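Local coordinates for precorrin-3 methylase (PDB 3NUT), which probably transfers a methyl group from S-adenosylmethionine to a corrin precursor during adenosylcobalamin biosynthesis, at residues T120-A125 against A165-N170; A131-D136 against V228-N233. All blocks are in the same frame, centred on the assembly; numbering follows the deposited sequence.

Contact 1: T120-A125 against A165-N170; sequences TAMLAA and AMAFYN. With SAH (S-adenosyl-L-homocysteine), chain E.
At the apolar centre, the methyl CE of Met122 presses on CB of Ala167 at 3.4 Å, tighter than carbon atoms usually sit. The Met122 chain is bent at its last torsion (chi3 -62°), which turns this methyl toward the strand, while the sulfur stays beside the Tyr169 ring. There SD lies 5.2 Å from the ring centroid and in the ring plane, a Met-aromatic contact made at the edge. CB of Met122 adds an apolar touch on CE2 of the same ring, and the two side chains cross at about a right angle. Outward the contact becomes polar: the backbone N of Met122, in the first turn of helix 121-129, donates to Tyr169 OH over 3.0 Å, fairly straight at 157°. A phenylalanine in place of Tyr169 would probably leave this buried N-H without its acceptor. One residue earlier, Ala121 N gives a hydrogen bond to OXT of S-adenosyl-L-homocysteine (3.2 Å), a carboxylate oxygen that the partly positive helix N-terminus would probably stabilise. On the strand side, Asn170 N reaches the ribose O2' almost linearly, at 3.2 Å. Helix start and strand end thus form one wall of the cofactor site of a tetrapyrrole methylase.

Contact 2: A131-D136 against V228-N233; sequences APLGHD and VVLVGN
Leu230 meets both Pro132 and Leu133 because its CG stands anti to its carbonyl carbon (chi1 -52°) and its chain then runs on extended (chi2 173°), sending the two methyls to different neighbours. CD1 touches the proline ring at its CG corner, 3.6 Å from Pro132 CG. CD2 meets Leu133 CD1 at the looser distance of 4.0 Å. The two leucines cross at about a right angle, so that single methyls touch instead of whole chains lying alongside. The backbone sets up this double meeting: Ala131 to Gly134 form a type I beta turn, closed by Gly134 N to Ala131 O at 3.3 Å, and its two central residues are precisely Pro132 and Leu133. One turn therefore offers a ring corner and a branched chain to one leucine, a simple illustration of how a turn can present two apolar side chains to a single strand residue.

Farther along, His135 lays its CB against the amide end of Asn233. The imidazole and amide planes stand 70° apart, too steep for a stack, and the segments meet through van der Waals contact. Asp136 directs its carboxylate elsewhere, forming salt bridges with Arg155 and Lys147 of the second subunit.

The loop 131-136 links the short strand 130-131 to strand 137-141. Pro132 and Leu133 both pack on Ala126 of helix 121-129, whereas Leu230 also touches Ala167 and Leu198 on the two strands flanking its own, so the turn is wedged between the helix and the five-stranded mixed sheet.

In the fold
The two contacts, with centres 8 Å apart, share one sheet: strands 165-169 and 227-231 run antiparallel as neighbours, probably joined by hydrogen bonds from Val231 N to Met166 O (2.6 Å) and from Phe168 N to Val229 O (2.7 Å). Side chains join them as well, since Leu133 touches Met122, so the apolar packing of one contact runs into that of the other. Contact 1 meets S-adenosyl-L-homocysteine directly. Contact 2 lies mostly farther back, with the Leu230 side chain about 9 Å from the ligand, although Val228 touches it. Both also reach the second subunit, contact 1 through Thr120, which packs on Leu123 of that subunit.

Contact 1: T120-A125 against A165-N170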
loop_
_atom_site.group_PDB
_atom_site.type_symbol
_atom_site.label_atom_id
_atom_site.label_comp_id
_atom_site.label_asym_id
_atom_site.label_seq_id
_atom_site.Cartn_x
_atom_site.Cartn_y
_atom_site.Cartn_z
ATOM N N THR A 120 -3.944 -3.023 2.395
ATOM C CA THR A 120 -2.906 -3.730 3.141
ATOM C C THR A 120 -2.862 -3.228 4.570
ATOM O O THR A 120 -3.022 -2.019 4.811
ATOM C CB THR A 120 -1.487 -3.511 2.633
ATOM O OG1 THR A 120 -1.269 -2.107 2.428
ATOM C CG2 THR A 120 -1.230 -4.253 1.383
ATOM N N ALA A 121 -2.563 -4.155 5.490
ATOM C CA ALA A 121 -2.373 -3.879 6.901
ATOM C C ALA A 121 -1.569 -2.627 7.244
ATOM O O ALA A 121 -1.960 -1.870 8.138
ATOM C CB ALA A 121 -1.788 -5.118 7.600
ATOM N N MET A 122 -0.466 -2.378 6.559
ATOM C CA MET A 122 0.346 -1.196 6.884
ATOM C C MET A 122 -0.439 0.120 6.761
ATOM O O MET A 122 -0.421 0.966 7.666
ATOM C CB MET A 122 1.641 -1.139 6.059
ATOM C CG MET A 122 1.484 -0.907 4.549
ATOM S SD MET A 122 3.096 -0.947 3.700
ATOM C CE MET A 122 3.894 0.443 4.484
ATOM N N LEU A 123 -1.144 0.252 5.641
ATOM C CA LEU A 123 -1.901 1.451 5.322
ATOM C C LEU A 123 -3.168 1.502 6.142
ATOM O O LEU A 123 -3.651 2.579 6.431
ATOM C CB LEU A 123 -2.216 1.515 3.815
ATOM C CG LEU A 123 -1.042 1.764 2.841
ATOM C CD1 LEU A 123 -1.576 2.021 1.453
ATOM C CD2 LEU A 123 -0.174 2.936 3.259
ATOM N N ALA A 124 -3.708 0.342 6.521
ATOM C CA ALA A 124 -4.825 0.351 7.432
ATOM C C ALA A 124 -4.378 0.791 8.856
ATOM O O ALA A 124 -5.095 1.541 9.524
ATOM C CB ALA A 124 -5.552 -0.963 7.446
ATOM N N ALA A 125 -3.195 0.359 9.288
ATOM C CA ALA A 125 -2.618 0.820 10.572
ATOM C C ALA A 125 -2.183 2.294 10.541
ATOM O O ALA A 125 -2.532 3.082 11.444
ATOM C CB ALA A 125 -1.457 -0.062 10.982
ATOM N N ALA A 165 10.704 5.898 6.087
ATOM C CA ALA A 165 9.844 5.378 7.128
ATOM C C ALA A 165 9.677 3.898 6.785
ATOM O O ALA A 165 9.961 3.491 5.650
ATOM C CB ALA A 165 8.485 6.130 7.160
ATOM N N MET A 166 9.273 3.073 7.739
ATOM C CA MET A 166 9.168 1.632 7.435
ATOM C C MET A 166 7.991 0.915 8.069
ATOM O O MET A 166 7.506 1.286 9.162
ATOM C CB MET A 166 10.430 0.862 7.829
ATOM C CG MET A 166 11.694 1.660 8.007
ATOM S SD MET A 166 12.916 0.567 8.743
ATOM C CE MET A 166 14.289 1.696 8.962
ATOM N N ALA A 167 7.570 -0.149 7.408
ATOM C CA ALA A 167 6.590 -1.032 7.976
ATOM C C ALA A 167 7.066 -2.477 7.961
ATOM O O ALA A 167 7.566 -2.978 6.949
ATOM C CB ALA A 167 5.265 -0.895 7.248
ATOM N N PHE A 168 6.883 -3.149 9.091
ATOM C CA PHE A 168 7.300 -4.545 9.258
ATOM C C PHE A 168 6.130 -5.514 9.231
ATOM O O PHE A 168 5.235 -5.424 10.055
ATOM C CB PHE A 168 8.094 -4.723 10.568
ATOM C CG PHE A 168 9.350 -3.885 10.635
ATOM C CD1 PHE A 168 10.157 -3.722 9.499
ATOM C CD2 PHE A 168 9.726 -3.261 11.826
ATOM C CE1 PHE A 168 11.314 -2.952 9.550
ATOM C CE2 PHE A 168 10.901 -2.485 11.893
ATOM C CZ PHE A 168 11.685 -2.325 10.754
ATOM N N TYR A 169 6.153 -6.431 8.264
ATOM C CA TYR A 169 5.179 -7.507 8.190
ATOM C C TYR A 169 5.790 -8.767 8.808
ATOM O O TYR A 169 6.961 -9.094 8.565
ATOM C CB TYR A 169 4.746 -7.755 6.735
ATOM C CG TYR A 169 3.771 -6.728 6.138
ATOM C CD1 TYR A 169 2.455 -7.075 5.839
ATOM C CD2 TYR A 169 4.177 -5.419 5.866
ATOM C CE1 TYR A 169 1.560 -6.139 5.290
ATOM C CE2 TYR A 169 3.302 -4.484 5.328
ATOM C CZ TYR A 169 1.989 -4.841 5.027
ATOM O OH TYR A 169 1.116 -3.888 4.487
ATOM N N ASN A 170 4.997 -9.467 9.615
ATOM C CA ASN A 170 5.431 -10.723 10.231
ATOM C C ASN A 170 6.590 -10.465 11.184
ATOM O O ASN A 170 7.699 -10.924 10.946
ATOM C CB ASN A 170 5.847 -11.722 9.144
ATOM C CG ASN A 170 4.752 -11.986 8.161
ATOM O OD1 ASN A 170 3.691 -12.441 8.531
ATOM N ND2 ASN A 170 4.999 -11.691 6.901
HETATM N N SAH E . -1.073 -9.654 2.130
HETATM C CA SAH E . -1.029 -9.167 3.543
HETATM C CB SAH E . 0.340 -9.457 4.180
HETATM C CG SAH E . 0.493 -10.939 4.525
HETATM S SD SAH E . 1.745 -11.252 5.748
HETATM C C SAH E . -1.264 -7.704 3.459
HETATM O O SAH E . -1.209 -7.246 2.326
HETATM O OXT SAH E . -1.501 -6.956 4.429
HETATM C "C5'" SAH E . 0.802 -11.255 7.256
HETATM C "C4'" SAH E . 1.287 -10.154 8.221
HETATM O "O4'" SAH E . 0.647 -8.917 7.883
HETATM C "C3'" SAH E . 0.988 -10.363 9.713
HETATM O "O3'" SAH E . 2.027 -11.037 10.435
HETATM C "C2'" SAH E . 0.874 -8.949 10.241
HETATM O "O2'" SAH E . 2.168 -8.353 10.468
HETATM C "C1'" SAH E . 0.253 -8.213 9.070
HETATM N N9 SAH E . -1.222 -8.129 9.194
HETATM C C8 SAH E . -2.141 -8.735 8.416
HETATM N N7 SAH E . -3.402 -8.400 8.829
HETATM C C5 SAH E . -3.300 -7.562 9.890
HETATM C C6 SAH E . -4.222 -6.821 10.805
HETATM N N6 SAH E . -5.573 -6.901 10.690
HETATM N N1 SAH E . -3.684 -6.055 11.787
HETATM C C2 SAH E . -2.347 -5.953 11.938
HETATM N N3 SAH E . -1.460 -6.597 11.144
HETATM C C4 SAH E . -1.861 -7.401 10.125
#

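Contact 2: A131-D136 against V228-N233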
loop_
_atom_site.group_PDB
_atom_site.type_symbol
_atom_site.label_atom_id
_atom_site.label_comp_id
_atom_site.label_asym_id
_atom_site.label_seq_id
_atom_site.Cartn_x
_atom_site.Cartn_y
_atom_site.Cartn_z
ATOM N N ALA A 131 -1.001 9.548 10.051
ATOM C CA ALA A 131 -0.284 9.585 8.792
ATOM C C ALA A 131 1.227 9.269 8.906
ATOM O O ALA A 131 2.067 10.016 8.401
ATOM C CB ALA A 131 -0.524 10.941 8.123
ATOM N N PRO A 132 1.579 8.143 9.550
ATOM C CA PRO A 132 2.995 7.794 9.733
ATOM C C PRO A 132 3.789 7.420 8.467
ATOM O O PRO A 132 5.024 7.482 8.478
ATOM C CB PRO A 132 2.938 6.602 10.679
ATOM C CG PRO A 132 1.565 6.055 10.515
ATOM C CD PRO A 132 0.690 7.204 10.249
ATOM N N LEU A 133 3.096 7.045 7.394
ATOM C CA LEU A 133 3.768 6.670 6.161
ATOM C C LEU A 133 3.492 7.710 5.089
ATOM O O LEU A 133 3.530 7.429 3.876
ATOM C CB LEU A 133 3.318 5.269 5.696
ATOM C CG LEU A 133 3.552 4.116 6.661
ATOM C CD1 LEU A 133 2.553 3.003 6.396
ATOM C CD2 LEU A 133 4.984 3.588 6.616
ATOM N N GLY A 134 3.215 8.926 5.546
ATOM C CA GLY A 134 2.960 10.054 4.653
ATOM C C GLY A 134 4.111 10.410 3.724
ATOM O O GLY A 134 3.892 10.976 2.650
ATOM N N HIS A 135 5.335 10.106 4.143
ATOM C CA HIS A 135 6.508 10.356 3.317
ATOM C C HIS A 135 7.026 9.037 2.758
ATOM O O HIS A 135 6.469 7.989 3.066
ATOM C CB HIS A 135 7.603 11.032 4.146
ATOM C CG HIS A 135 7.425 12.512 4.294
ATOM N ND1 HIS A 135 6.239 13.084 4.718
ATOM C CD2 HIS A 135 8.291 13.538 4.096
ATOM C CE1 HIS A 135 6.381 14.397 4.762
ATOM N NE2 HIS A 135 7.617 14.697 4.396
ATOM N N ASP A 136 8.090 9.113 1.948
ATOM C CA ASP A 136 8.813 7.948 1.446
ATOM C C ASP A 136 8.913 6.856 2.503
ATOM O O ASP A 136 9.328 7.105 3.640
ATOM C CB ASP A 136 10.211 8.347 0.978
ATOM C CG ASP A 136 10.177 9.330 -0.179
ATOM O OD1 ASP A 136 9.074 9.706 -0.609
ATOM O OD2 ASP A 136 11.251 9.734 -0.664
ATOM N N VAL A 228 1.569 -5.206 13.002
ATOM C CA VAL A 228 2.414 -4.629 11.992
ATOM C C VAL A 228 3.118 -3.446 12.673
ATOM O O VAL A 228 2.501 -2.691 13.437
ATOM C CB VAL A 228 1.612 -4.247 10.697
ATOM C CG1 VAL A 228 0.579 -3.159 10.960
ATOM C CG2 VAL A 228 2.552 -3.812 9.577
ATOM N N VAL A 229 4.405 -3.304 12.416
ATOM C CA VAL A 229 5.218 -2.344 13.150
ATOM C C VAL A 229 5.645 -1.221 12.210
ATOM O O VAL A 229 6.282 -1.457 11.167
ATOM C CB VAL A 229 6.456 -3.033 13.813
ATOM C CG1 VAL A 229 7.335 -2.011 14.566
ATOM C CG2 VAL A 229 6.027 -4.188 14.725
ATOM N N LEU A 230 5.272 -0.003 12.574
ATOM C CA LEU A 230 5.593 1.154 11.772
ATOM C C LEU A 230 6.746 1.909 12.407
ATOM O O LEU A 230 6.759 2.157 13.606
ATOM C CB LEU A 230 4.383 2.072 11.593
ATOM C CG LEU A 230 3.073 1.450 11.089
ATOM C CD1 LEU A 230 1.957 2.481 11.133
ATOM C CD2 LEU A 230 3.186 0.838 9.692
ATOM N N VAL A 231 7.724 2.241 11.581
ATOM C CA VAL A 231 8.862 3.011 11.992
ATOM C C VAL A 231 8.801 4.325 11.227
ATOM O O VAL A 231 8.731 4.319 10.003
ATOM C CB VAL A 231 10.180 2.277 11.652
ATOM C CG1 VAL A 231 11.348 2.951 12.357
ATOM C CG2 VAL A 231 10.100 0.822 12.063
ATOM N N GLY A 232 8.828 5.448 11.943
ATOM C CA GLY A 232 8.811 6.752 11.288
ATOM C C GLY A 232 10.079 7.100 10.519
ATOM O O GLY A 232 11.046 6.324 10.520
ATOM N N ASN A 233 10.046 8.237 9.820
ATOM C CA ASN A 233 11.259 8.934 9.375
ATOM C C ASN A 233 11.911 9.523 10.645
ATOM O O ASN A 233 11.352 9.434 11.751
ATOM C CB ASN A 233 10.914 10.125 8.456
ATOM C CG ASN A 233 10.317 9.714 7.123
ATOM O OD1 ASN A 233 11.030 9.359 6.173
ATOM N ND2 ASN A 233 9.001 9.809 7.022
#